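Putative lipoprotein YcdA (Bacillus subtilis subsp. subtilis str. 168, PDB 4R4G) is of unknown function but is a putative membrane-attached lipoprotein that joins an Ig-like N-terminal domain to an alpha/beta C-terminal domain through a kinked helix. Local coordinates at residues S247-Y259 / Y274-L286. Numbering follows the deposited sequence.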
loop_
_atom_site.group_PDB
_atom_site.type_symbol
_atom_site.label_atom_id
_atom_site.label_comp_id
_atom_site.label_asym_id
_atom_site.label_seq_id
_atom_site.Cartn_x
_atom_site.Cartn_y
_atom_site.Cartn_z
ATOM N N SER A 247 -12.891 26.248 12.110
ATOM C CA SER A 247 -12.860 27.660 12.514
ATOM C C SER A 247 -12.379 28.631 11.449
ATOM O O SER A 247 -12.591 29.830 11.631
ATOM C CB SER A 247 -11.967 27.836 13.736
ATOM O OG SER A 247 -10.639 27.413 13.474
ATOM N N LEU A 248 -11.723 28.157 10.363
ATOM C CA LEU A 248 -11.098 29.022 9.336
ATOM C C LEU A 248 -12.030 30.117 8.810
ATOM O O LEU A 248 -11.606 31.275 8.674
ATOM C CB LEU A 248 -10.521 28.197 8.174
ATOM C CG LEU A 248 -9.521 28.885 7.233
ATOM C CD1 LEU A 248 -8.429 29.636 7.987
ATOM C CD2 LEU A 248 -8.906 27.880 6.295
ATOM N N SER A 249 -13.301 29.759 8.565
ATOM C CA SER A 249 -14.365 30.679 8.129
ATOM C C SER A 249 -14.398 31.897 9.025
ATOM O O SER A 249 -14.122 33.003 8.560
ATOM C CB SER A 249 -15.725 29.972 8.162
ATOM O OG SER A 249 -16.044 29.453 9.448
ATOM N N ASP A 250 -14.643 31.662 10.335
ATOM C CA ASP A 250 -14.742 32.680 11.386
ATOM C C ASP A 250 -13.436 33.463 11.541
ATOM O O ASP A 250 -13.484 34.679 11.624
ATOM C CB ASP A 250 -15.163 32.051 12.728
ATOM C CG ASP A 250 -16.515 31.345 12.706
ATOM O OD1 ASP A 250 -17.487 31.938 12.187
ATOM O OD2 ASP A 250 -16.607 30.218 13.245
ATOM N N ARG A 251 -12.282 32.784 11.522
ATOM C CA ARG A 251 -10.972 33.422 11.653
ATOM C C ARG A 251 -10.756 34.462 10.587
ATOM O O ARG A 251 -10.253 35.543 10.895
ATOM C CB ARG A 251 -9.854 32.392 11.581
ATOM C CG ARG A 251 -9.909 31.384 12.693
ATOM C CD ARG A 251 -8.822 30.378 12.476
ATOM N NE ARG A 251 -7.765 30.570 13.453
ATOM C CZ ARG A 251 -7.541 29.733 14.447
ATOM N NH1 ARG A 251 -8.271 28.637 14.577
ATOM N NH2 ARG A 251 -6.583 29.983 15.322
ATOM N N ILE A 252 -11.134 34.147 9.330
ATOM C CA ILE A 252 -10.978 35.108 8.243
ATOM C C ILE A 252 -12.042 36.182 8.421
ATOM O O ILE A 252 -11.696 37.362 8.429
ATOM C CB ILE A 252 -10.965 34.449 6.840
ATOM C CG1 ILE A 252 -9.689 33.593 6.675
ATOM C CG2 ILE A 252 -11.020 35.506 5.738
ATOM C CD1 ILE A 252 -9.882 32.395 5.880
ATOM N N GLU A 253 -13.304 35.775 8.680
ATOM C CA GLU A 253 -14.425 36.688 8.959
ATOM C C GLU A 253 -14.003 37.713 10.037
ATOM O O GLU A 253 -14.203 38.909 9.832
ATOM C CB GLU A 253 -15.680 35.881 9.397
ATOM C CG GLU A 253 -16.965 36.682 9.647
ATOM C CD GLU A 253 -18.022 35.961 10.477
ATOM O OE1 GLU A 253 -18.449 34.851 10.082
ATOM O OE2 GLU A 253 -18.418 36.506 11.534
ATOM N N ASP A 254 -13.346 37.247 11.129
ATOM C CA ASP A 254 -12.894 38.095 12.238
ATOM C C ASP A 254 -11.693 38.964 11.836
ATOM O O ASP A 254 -11.605 40.096 12.283
ATOM C CB ASP A 254 -12.576 37.273 13.518
ATOM C CG ASP A 254 -13.736 36.468 14.123
ATOM O OD1 ASP A 254 -14.887 36.969 14.123
ATOM O OD2 ASP A 254 -13.488 35.357 14.625
ATOM N N LYS A 255 -10.802 38.471 10.981
ATOM C CA LYS A 255 -9.644 39.257 10.555
ATOM C C LYS A 255 -10.066 40.337 9.546
ATOM O O LYS A 255 -9.488 41.435 9.522
ATOM C CB LYS A 255 -8.552 38.342 9.977
ATOM C CG LYS A 255 -7.499 37.914 11.004
ATOM C CD LYS A 255 -6.287 38.830 10.914
ATOM C CE LYS A 255 -5.040 38.300 11.571
ATOM N NZ LYS A 255 -3.855 39.151 11.247
ATOM N N VAL A 256 -11.104 40.010 8.738
ATOM C CA VAL A 256 -11.716 40.873 7.720
ATOM C C VAL A 256 -12.424 42.009 8.444
ATOM O O VAL A 256 -12.247 43.158 8.053
ATOM C CB VAL A 256 -12.664 40.080 6.759
ATOM C CG1 VAL A 256 -13.655 40.994 6.036
ATOM C CG2 VAL A 256 -11.867 39.269 5.746
ATOM N N LYS A 257 -13.209 41.685 9.507
ATOM C CA LYS A 257 -13.919 42.678 10.328
ATOM C C LYS A 257 -12.909 43.628 10.983
ATOM O O LYS A 257 -13.102 44.841 10.937
ATOM C CB LYS A 257 -14.800 42.007 11.397
ATOM C CG LYS A 257 -16.102 41.399 10.878
ATOM C CD LYS A 257 -16.896 40.777 12.022
ATOM C CE LYS A 257 -17.910 39.759 11.561
ATOM N NZ LYS A 257 -18.451 38.970 12.700
ATOM N N ASP A 258 -11.797 43.073 11.513
ATOM C CA ASP A 258 -10.686 43.794 12.143
ATOM C C ASP A 258 -10.020 44.780 11.159
ATOM O O ASP A 258 -9.393 45.729 11.615
ATOM C CB ASP A 258 -9.644 42.793 12.686
ATOM C CG ASP A 258 -8.765 43.336 13.797
ATOM O OD1 ASP A 258 -7.920 44.214 13.512
ATOM O OD2 ASP A 258 -8.894 42.857 14.940
ATOM N N TYR A 259 -10.174 44.550 9.821
ATOM C CA TYR A 259 -9.678 45.371 8.695
ATOM C C TYR A 259 -10.701 46.468 8.289
ATOM O O TYR A 259 -10.320 47.469 7.670
ATOM C CB TYR A 259 -9.361 44.458 7.502
ATOM C CG TYR A 259 -9.020 45.144 6.196
ATOM C CD1 TYR A 259 -7.760 45.696 5.983
ATOM C CD2 TYR A 259 -9.925 45.158 5.137
ATOM C CE1 TYR A 259 -7.425 46.287 4.766
ATOM C CE2 TYR A 259 -9.598 45.740 3.913
ATOM C CZ TYR A 259 -8.345 46.301 3.730
ATOM O OH TYR A 259 -8.013 46.868 2.521
ATOM N N TYR A 274 -7.322 41.300 0.958
ATOM C CA TYR A 274 -6.809 41.153 2.318
ATOM C C TYR A 274 -7.175 39.779 2.886
ATOM O O TYR A 274 -6.353 39.168 3.576
ATOM C CB TYR A 274 -7.327 42.275 3.227
ATOM C CG TYR A 274 -6.913 42.131 4.677
ATOM C CD1 TYR A 274 -5.623 42.460 5.093
ATOM C CD2 TYR A 274 -7.810 41.675 5.638
ATOM C CE1 TYR A 274 -5.235 42.324 6.428
ATOM C CE2 TYR A 274 -7.434 41.537 6.973
ATOM C CZ TYR A 274 -6.152 41.882 7.369
ATOM O OH TYR A 274 -5.787 41.740 8.690
ATOM N N ALA A 275 -8.403 39.297 2.609
ATOM C CA ALA A 275 -8.851 37.997 3.090
ATOM C C ALA A 275 -7.950 36.895 2.523
ATOM O O ALA A 275 -7.531 36.020 3.266
ATOM C CB ALA A 275 -10.299 37.764 2.702
ATOM N N LEU A 276 -7.576 36.993 1.234
ATOM C CA LEU A 276 -6.712 36.020 0.568
ATOM C C LEU A 276 -5.274 36.071 1.120
ATOM O O LEU A 276 -4.510 35.103 0.955
ATOM C CB LEU A 276 -6.719 36.267 -0.960
ATOM C CG LEU A 276 -8.066 36.103 -1.686
ATOM C CD1 LEU A 276 -8.040 36.770 -3.015
ATOM C CD2 LEU A 276 -8.474 34.642 -1.831
ATOM N N GLN A 277 -4.915 37.204 1.757
ATOM C CA GLN A 277 -3.610 37.429 2.364
ATOM C C GLN A 277 -3.516 36.789 3.757
ATOM O O GLN A 277 -2.476 36.207 4.074
ATOM C CB GLN A 277 -3.302 38.928 2.474
ATOM C CG GLN A 277 -2.899 39.607 1.173
ATOM C CD GLN A 277 -2.905 41.121 1.286
ATOM O OE1 GLN A 277 -2.578 41.710 2.336
ATOM N NE2 GLN A 277 -3.272 41.786 0.191
ATOM N N VAL A 278 -4.562 36.952 4.609
ATOM C CA VAL A 278 -4.554 36.397 5.967
ATOM C C VAL A 278 -4.759 34.880 5.952
ATOM O O VAL A 278 -4.249 34.217 6.859
ATOM C CB VAL A 278 -5.547 37.065 6.953
ATOM C CG1 VAL A 278 -5.094 38.468 7.332
ATOM C CG2 VAL A 278 -6.977 37.069 6.421
ATOM N N TYR A 279 -5.501 34.343 4.936
ATOM C CA TYR A 279 -5.834 32.916 4.757
ATOM C C TYR A 279 -4.616 32.010 5.078
ATOM O O TYR A 279 -4.742 31.185 5.988
ATOM C CB TYR A 279 -6.387 32.618 3.339
ATOM C CG TYR A 279 -6.977 31.229 3.186
ATOM C CD1 TYR A 279 -6.174 30.091 3.253
ATOM C CD2 TYR A 279 -8.333 31.050 2.946
ATOM C CE1 TYR A 279 -6.718 28.809 3.145
ATOM C CE2 TYR A 279 -8.890 29.771 2.843
ATOM C CZ TYR A 279 -8.075 28.654 2.916
ATOM O OH TYR A 279 -8.620 27.396 2.804
ATOM N N PRO A 280 -3.434 32.172 4.409
ATOM C CA PRO A 280 -2.279 31.317 4.744
ATOM C C PRO A 280 -1.857 31.357 6.216
ATOM O O PRO A 280 -1.585 30.319 6.822
ATOM C CB PRO A 280 -1.150 31.900 3.877
ATOM C CG PRO A 280 -1.826 32.597 2.767
ATOM C CD PRO A 280 -3.103 33.107 3.307
ATOM N N GLU A 281 -1.815 32.555 6.788
ATOM C CA GLU A 281 -1.330 32.777 8.143
ATOM C C GLU A 281 -2.300 32.222 9.177
ATOM O O GLU A 281 -1.851 31.697 10.202
ATOM C CB GLU A 281 -1.015 34.271 8.358
ATOM C CG GLU A 281 -0.057 34.880 7.311
ATOM C CD GLU A 281 1.085 34.035 6.738
ATOM O OE1 GLU A 281 1.934 33.550 7.523
ATOM O OE2 GLU A 281 1.138 33.870 5.495
ATOM N N GLU A 282 -3.605 32.233 8.859
ATOM C CA GLU A 282 -4.644 31.693 9.734
ATOM C C GLU A 282 -4.737 30.174 9.607
ATOM O O GLU A 282 -4.951 29.507 10.618
ATOM C CB GLU A 282 -6.003 32.349 9.460
ATOM C CG GLU A 282 -6.102 33.776 9.959
ATOM C CD GLU A 282 -5.765 34.024 11.422
ATOM O OE1 GLU A 282 -6.286 33.306 12.310
ATOM O OE2 GLU A 282 -5.002 34.985 11.674
ATOM N N PHE A 283 -4.570 29.623 8.384
ATOM C CA PHE A 283 -4.562 28.169 8.160
ATOM C C PHE A 283 -3.417 27.519 8.949
ATOM O O PHE A 283 -3.623 26.506 9.599
ATOM C CB PHE A 283 -4.423 27.839 6.661
ATOM C CG PHE A 283 -4.588 26.366 6.362
ATOM C CD1 PHE A 283 -3.517 25.486 6.492
ATOM C CD2 PHE A 283 -5.826 25.850 5.994
ATOM C CE1 PHE A 283 -3.678 24.123 6.258
ATOM C CE2 PHE A 283 -5.980 24.483 5.739
ATOM C CZ PHE A 283 -4.902 23.630 5.866
ATOM N N LYS A 284 -2.216 28.102 8.880
ATOM C CA LYS A 284 -1.009 27.678 9.591
ATOM C C LYS A 284 -1.222 27.649 11.121
ATOM O O LYS A 284 -0.435 27.016 11.816
ATOM C CB LYS A 284 0.161 28.631 9.266
ATOM C CG LYS A 284 0.914 28.378 7.949
ATOM C CD LYS A 284 1.892 29.561 7.715
ATOM C CE LYS A 284 2.489 29.639 6.332
ATOM N NZ LYS A 284 3.280 30.884 6.154
ATOM N N LYS A 285 -2.260 28.333 11.642
ATOM C CA LYS A 285 -2.607 28.395 13.068
ATOM C C LYS A 285 -3.495 27.223 13.523
ATOM O O LYS A 285 -3.683 27.052 14.729
ATOM C CB LYS A 285 -3.369 29.675 13.365
ATOM C CG LYS A 285 -2.558 30.948 13.344
ATOM C CD LYS A 285 -3.394 32.037 13.967
ATOM C CE LYS A 285 -2.898 33.383 13.589
ATOM N NZ LYS A 285 -3.809 34.429 14.092
ATOM N N LEU A 286 -4.101 26.468 12.572
ATOM C CA LEU A 286 -5.038 25.400 12.897
ATOM C C LEU A 286 -4.337 24.118 13.313
ATOM O O LEU A 286 -3.284 23.781 12.775
ATOM C CB LEU A 286 -5.958 25.081 11.718
ATOM C CG LEU A 286 -6.626 26.169 10.931
ATOM C CD1 LEU A 286 -7.033 25.626 9.566
ATOM C CD2 LEU A 286 -7.827 26.732 11.645
HETATM O O HOH W 1 -2.521 36.668 9.988
#
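Helices 248-259 and 274-283 pair roughly antiparallel, their N-to-C directions 131° apart and their axes 9.7 Å apart at closest approach, their CA atoms coming closest at Val-256 and Ala-275, near the tyrosine end. The pair is a worked example of a helical hairpin with an apolar seam and a charged flank. At one end, the rings of Tyr-259 and Tyr-274 form an offset stack, centroids 4.4 Å apart; Tyr-274 CB lies over the Tyr-259 face in a CH-pi contact, and the backbone O of Lys-255 meets the edge of the Tyr-274 ring. In the seam, Ala-275 CB touches Val-256 CG2 and Ile-252 CG2, while Ile-252 CD1 reaches Tyr-279 CD2 at 3.6 Å. With CG anti to the backbone N (chi1 -164°), Leu-248 sends CD2 to Tyr-279 CZ, also 3.6 Å away, and to the ring edge of Phe-283. Behind this seam, Tyr-279 and Phe-283 pack on Ile-212 of helix 203-219. Along the flank, Arg-251 NE makes a weak salt-bridge hydrogen bond to Glu-282 OE1 (3.3 Å), and its NH1 donates to Ser-247 OG, which lies in the guanidinium plane at 2.9 Å from NH1. Lys-285 NZ grips Glu-282 OE2 at 2.8 Å, and Lys-255 NZ donates to a water that in turn makes a weak bond to that oxygen. Were Arg-251 an alanine, Glu-282 OE1 would probably lose its cross-helix mate and Ser-247 OG its guanidinium donor. Two salt bridges and a third, water-linked positive charge surround the buried Glu-282 carboxylate, which would probably favour its ionised form.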